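Local coordinates for beta-galactosidase/beta-glucuronidase (Faecalibacterium prausnitzii L2-6, PDB 6MVF), which binds flavin mononucleotide and probably hydrolyses beta-glucuronides or related beta-glycosides as a family 2 glycoside hydrolase, at residues 608-612 / 613-617; 629-633 / 634-638. All coordinates share one frame; numbering follows the deposited sequence.

Contact 1 (608-612 / 613-617); sequences TLYCN and GKEVG
Leu609 N donates to Gly617 O at 3.0 Å. Val616 N returns a bond to Leu609 O at 2.8 Å. Nearer the turn, Cys611 N bonds to Lys614 O at 2.8 Å. The short strands 608-611 and 614-617 run antiparallel, with 134° between their directions. A type I' turn from Cys611 to Lys614 joins them, with Asn612 and Gly613 at its corners. It closes with Lys614 N on Cys611 O, where the donor stands above the carbonyl plane.

Tyr610 and Glu615 form a non-hydrogen-bonded pair. The CD2-CE2 side of the Tyr610 ring lies alongside Glu615, with CE2 3.7 Å from Glu615 CB. The ring and carboxylate planes are turned 63° apart. Glu615 CG is anti to its backbone N (chi1 175°), and the extended chain runs on past Thr608, whose CG2 meets Glu615 CG at 4.0 Å. The Glu615 carboxylate is bound through OE2 to Thr618 OG1, which also bonds Thr608 OG1.

The motif is a beta hairpin with a two-residue turn and, beyond the Tyr610-Glu615 pair, a beta bulge. The register shifts by one between Leu609 and Tyr610, where Val616 is the extra residue. Strand 614-620 is the outermost strand of its sheet within the chain.

The bulge turns Val616 toward the partner strand. Its CG2 packs on Cys611 CB at 3.6 Å, and its CB lies 4.2 Å from Leu609 CB. Val629 of strand 624-629 touches the side chains of Leu609, Cys611 and Val616. At the turn, the aliphatic chain of Lys614 passes Cys611 O, with CB at 3.6 Å. The chain bends near its end, and NZ turns to Asp632.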
loop_
_atom_site.group_PDB
_atom_site.type_symbol
_atom_site.label_atom_id
_atom_site.label_comp_id
_atom_site.label_asym_id
_atom_site.label_seq_id
_atom_site.Cartn_x
_atom_site.Cartn_y
_atom_site.Cartn_z
ATOM N N THR A 608 -5.072 43.486 1.480
ATOM C CA THR A 608 -4.202 44.458 2.127
ATOM C C THR A 608 -2.768 44.022 1.907
ATOM O O THR A 608 -2.428 42.874 2.186
ATOM C CB THR A 608 -4.497 44.586 3.625
ATOM O OG1 THR A 608 -5.722 45.302 3.809
ATOM C CG2 THR A 608 -3.395 45.347 4.322
ATOM N N LEU A 609 -1.938 44.935 1.399
ATOM C CA LEU A 609 -0.534 44.661 1.129
ATOM C C LEU A 609 0.353 45.244 2.222
ATOM O O LEU A 609 0.119 46.355 2.705
ATOM C CB LEU A 609 -0.117 45.229 -0.229
ATOM C CG LEU A 609 1.258 44.718 -0.676
ATOM C CD1 LEU A 609 1.294 43.159 -0.758
ATOM C CD2 LEU A 609 1.660 45.368 -1.990
ATOM N N TYR A 610 1.383 44.498 2.599
ATOM C CA TYR A 610 2.358 44.960 3.573
ATOM C C TYR A 610 3.765 44.876 2.998
ATOM O O TYR A 610 4.093 43.951 2.245
ATOM C CB TYR A 610 2.307 44.141 4.861
ATOM C CG TYR A 610 1.040 44.290 5.643
ATOM C CD1 TYR A 610 -0.003 43.372 5.499
ATOM C CD2 TYR A 610 0.887 45.334 6.545
ATOM C CE1 TYR A 610 -1.171 43.499 6.221
ATOM C CE2 TYR A 610 -0.282 45.475 7.273
ATOM C CZ TYR A 610 -1.305 44.553 7.105
ATOM O OH TYR A 610 -2.449 44.697 7.839
ATOM N N CYS A 611 4.596 45.840 3.390
ATOM C CA CYS A 611 5.991 45.906 2.975
ATOM C C CYS A 611 6.845 46.088 4.226
ATOM O O CYS A 611 6.798 47.146 4.861
ATOM C CB CYS A 611 6.213 47.047 1.989
ATOM S SG CYS A 611 7.787 46.939 1.133
ATOM N N ASN A 612 7.606 45.051 4.584
ATOM C CA ASN A 612 8.364 44.996 5.836
ATOM C C ASN A 612 7.494 45.388 7.029
ATOM O O ASN A 612 7.896 46.172 7.893
ATOM C CB ASN A 612 9.620 45.862 5.758
ATOM C CG ASN A 612 10.636 45.310 4.778
ATOM O OD1 ASN A 612 10.709 44.087 4.563
ATOM N ND2 ASN A 612 11.424 46.204 4.170
ATOM N N GLY A 613 6.276 44.834 7.057
ATOM C CA GLY A 613 5.349 45.037 8.148
ATOM C C GLY A 613 4.536 46.315 8.101
ATOM O O GLY A 613 3.571 46.442 8.865
ATOM N N LYS A 614 4.885 47.267 7.247
ATOM C CA LYS A 614 4.120 48.500 7.127
ATOM C C LYS A 614 3.053 48.339 6.045
ATOM O O LYS A 614 3.336 47.840 4.949
ATOM C CB LYS A 614 5.052 49.671 6.805
ATOM C CG LYS A 614 6.267 49.751 7.733
ATOM C CD LYS A 614 7.312 50.740 7.221
ATOM C CE LYS A 614 8.524 50.026 6.584
ATOM N NZ LYS A 614 9.531 50.991 6.030
ATOM N N GLU A 615 1.829 48.765 6.350
ATOM C CA GLU A 615 0.751 48.627 5.384
ATOM C C GLU A 615 0.972 49.551 4.192
ATOM O O GLU A 615 1.144 50.758 4.353
ATOM C CB GLU A 615 -0.594 48.916 6.028
ATOM C CG GLU A 615 -1.733 48.889 5.017
ATOM C CD GLU A 615 -3.068 49.237 5.640
ATOM O OE1 GLU A 615 -3.138 49.275 6.885
ATOM O OE2 GLU A 615 -4.039 49.482 4.888
ATOM N N VAL A 616 0.968 48.976 2.994
ATOM C CA VAL A 616 1.065 49.767 1.781
ATOM C C VAL A 616 -0.301 50.299 1.381
ATOM O O VAL A 616 -0.435 51.474 1.018
ATOM C CB VAL A 616 1.702 48.933 0.657
ATOM C CG1 VAL A 616 1.680 49.698 -0.661
ATOM C CG2 VAL A 616 3.118 48.534 1.045
ATOM N N GLY A 617 -1.333 49.461 1.448
ATOM C CA GLY A 617 -2.689 49.913 1.185
ATOM C C GLY A 617 -3.660 48.758 1.174
ATOM O O GLY A 617 -3.282 47.584 1.164
#

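Contact 2 (629-633 / 634-638)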
loop_
_atom_site.group_PDB
_atom_site.type_symbol
_atom_site.label_atom_id
_atom_site.label_comp_id
_atom_site.label_asym_id
_atom_site.label_seq_id
_atom_site.Cartn_x
_atom_site.Cartn_y
_atom_site.Cartn_z
ATOM N N VAL A 629 4.393 50.461 -4.727
ATOM C CA VAL A 629 5.133 50.230 -3.492
ATOM C C VAL A 629 6.487 50.913 -3.582
ATOM O O VAL A 629 7.235 50.696 -4.541
ATOM C CB VAL A 629 5.295 48.726 -3.205
ATOM C CG1 VAL A 629 6.030 48.528 -1.867
ATOM C CG2 VAL A 629 3.911 48.001 -3.244
ATOM N N ALA A 630 6.791 51.742 -2.585
ATOM C CA ALA A 630 8.138 52.291 -2.398
ATOM C C ALA A 630 8.923 51.297 -1.560
ATOM O O ALA A 630 8.863 51.307 -0.330
ATOM C CB ALA A 630 8.095 53.656 -1.726
ATOM N N LEU A 631 9.658 50.422 -2.241
ATOM C CA LEU A 631 10.493 49.457 -1.551
ATOM C C LEU A 631 11.521 50.174 -0.687
ATOM O O LEU A 631 12.043 51.229 -1.061
ATOM C CB LEU A 631 11.189 48.552 -2.566
ATOM C CG LEU A 631 10.288 47.695 -3.452
ATOM C CD1 LEU A 631 11.135 46.994 -4.473
ATOM C CD2 LEU A 631 9.483 46.669 -2.640
ATOM N N ASP A 632 11.774 49.614 0.495
ATOM C CA ASP A 632 12.917 50.001 1.309
ATOM C C ASP A 632 14.215 49.566 0.637
ATOM O O ASP A 632 14.247 48.644 -0.183
ATOM C CB ASP A 632 12.847 49.364 2.688
ATOM C CG ASP A 632 11.691 49.866 3.495
ATOM O OD1 ASP A 632 11.148 50.940 3.138
ATOM O OD2 ASP A 632 11.335 49.188 4.490
ATOM N N GLU A 633 15.297 50.250 0.991
ATOM C CA GLU A 633 16.606 49.842 0.508
ATOM C C GLU A 633 16.906 48.451 1.039
ATOM O O GLU A 633 16.600 48.134 2.190
ATOM C CB GLU A 633 17.674 50.845 0.952
ATOM C CG GLU A 633 18.560 51.354 -0.186
ATOM C CD GLU A 633 17.796 52.165 -1.241
ATOM O OE1 GLU A 633 16.751 52.763 -0.895
ATOM O OE2 GLU A 633 18.237 52.204 -2.418
ATOM N N GLY A 634 17.459 47.602 0.183
ATOM C CA GLY A 634 17.735 46.236 0.578
ATOM C C GLY A 634 16.591 45.295 0.268
ATOM O O GLY A 634 15.904 45.454 -0.749
ATOM N N PHE A 635 16.369 44.319 1.148
ATOM C CA PHE A 635 15.362 43.289 0.939
ATOM C C PHE A 635 14.035 43.698 1.560
ATOM O O PHE A 635 13.993 44.406 2.568
ATOM C CB PHE A 635 15.835 41.950 1.510
ATOM C CG PHE A 635 16.904 41.312 0.693
ATOM C CD1 PHE A 635 16.600 40.734 -0.529
ATOM C CD2 PHE A 635 18.224 41.310 1.129
ATOM C CE1 PHE A 635 17.587 40.154 -1.306
ATOM C CE2 PHE A 635 19.222 40.744 0.365
ATOM C CZ PHE A 635 18.902 40.162 -0.859
ATOM N N ASN A 636 12.943 43.253 0.933
ATOM C CA ASN A 636 11.594 43.654 1.315
ATOM C C ASN A 636 10.718 42.425 1.414
ATOM O O ASN A 636 10.637 41.645 0.464
ATOM C CB ASN A 636 10.978 44.622 0.301
ATOM C CG ASN A 636 11.732 45.941 0.212
ATOM O OD1 ASN A 636 11.351 46.934 0.833
ATOM N ND2 ASN A 636 12.801 45.952 -0.564
ATOM N N VAL A 637 10.046 42.269 2.543
ATOM C CA VAL A 637 9.017 41.251 2.691
ATOM C C VAL A 637 7.700 41.838 2.190
ATOM O O VAL A 637 7.207 42.825 2.741
ATOM C CB VAL A 637 8.896 40.792 4.152
ATOM C CG1 VAL A 637 7.641 39.931 4.343
ATOM C CG2 VAL A 637 10.136 40.040 4.563
ATOM N N LEU A 638 7.129 41.240 1.146
ATOM C CA LEU A 638 5.808 41.622 0.662
ATOM C C LEU A 638 4.811 40.574 1.137
ATOM O O LEU A 638 4.950 39.383 0.826
ATOM C CB LEU A 638 5.776 41.769 -0.860
ATOM C CG LEU A 638 6.366 43.035 -1.517
ATOM C CD1 LEU A 638 5.646 44.272 -1.056
ATOM C CD2 LEU A 638 7.838 43.163 -1.222
#
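The chain folds back between Leu631 and Asn636, and the end-to-end directions of 629-633 and 634-638 are nearly opposed. This is the loop that links strand 624-629 to strand 635-641, and it is held by a side-chain amide gripping backbone. Asn636 reaches back across the loop to both polar backbone atoms of Asp632. Its OD1 accepts from Asp632 N at 2.7 Å, with a bent N-H...O angle of 130°. Its ND2 donates to Asp632 O at 3.1 Å, and this bond is straighter, at 160°. The two bonds fix the rotation of the amide. Asn636 is buried, and these two bonds give its OD1 and ND2 each a backbone partner.

Asp632 CB also packs on Asn636 OD1. The Asp632 carboxylate points to other partners: its OD2 takes a hydrogen bond from Asn612 ND2. Leu631 CD2 lies over the face of the amide, 3.7 Å from Asn636 CG. The same methyl meets Leu638 CD2 at 4.1 Å. Val629 CG1 adds a looser apolar contact to Leu638 CD1.

Gly634 carries the bend with a positive phi. Phe635 packs on Arg229, and Val637 on Tyr239, of a second subunit. In the amide grip, Asp632 O lies close to the amide plane of Asn636, only 7° out of it.

In the fold
Both contacts reach the same mixed sheet, and their centres lie about 10 Å apart. Strands 606-611 and 635-641 run antiparallel side by side in that sheet. The chain completes 608-617 before it enters 629-638. Two polar links join the turn of contact 1 to contact 2. Asn612 OD1 lies 2.8 Å from Val637 N, a probable hydrogen bond. Lys614 NZ forms a 3.0 Å salt bridge with Asp632 OD2. Both contacts belong to the DUF4982 region of the chain. Their centres are about 42 and 43 Å from the centre of the chain, away from the FMN pocket that includes Asp174, Tyr177, Phe202 and Lys379.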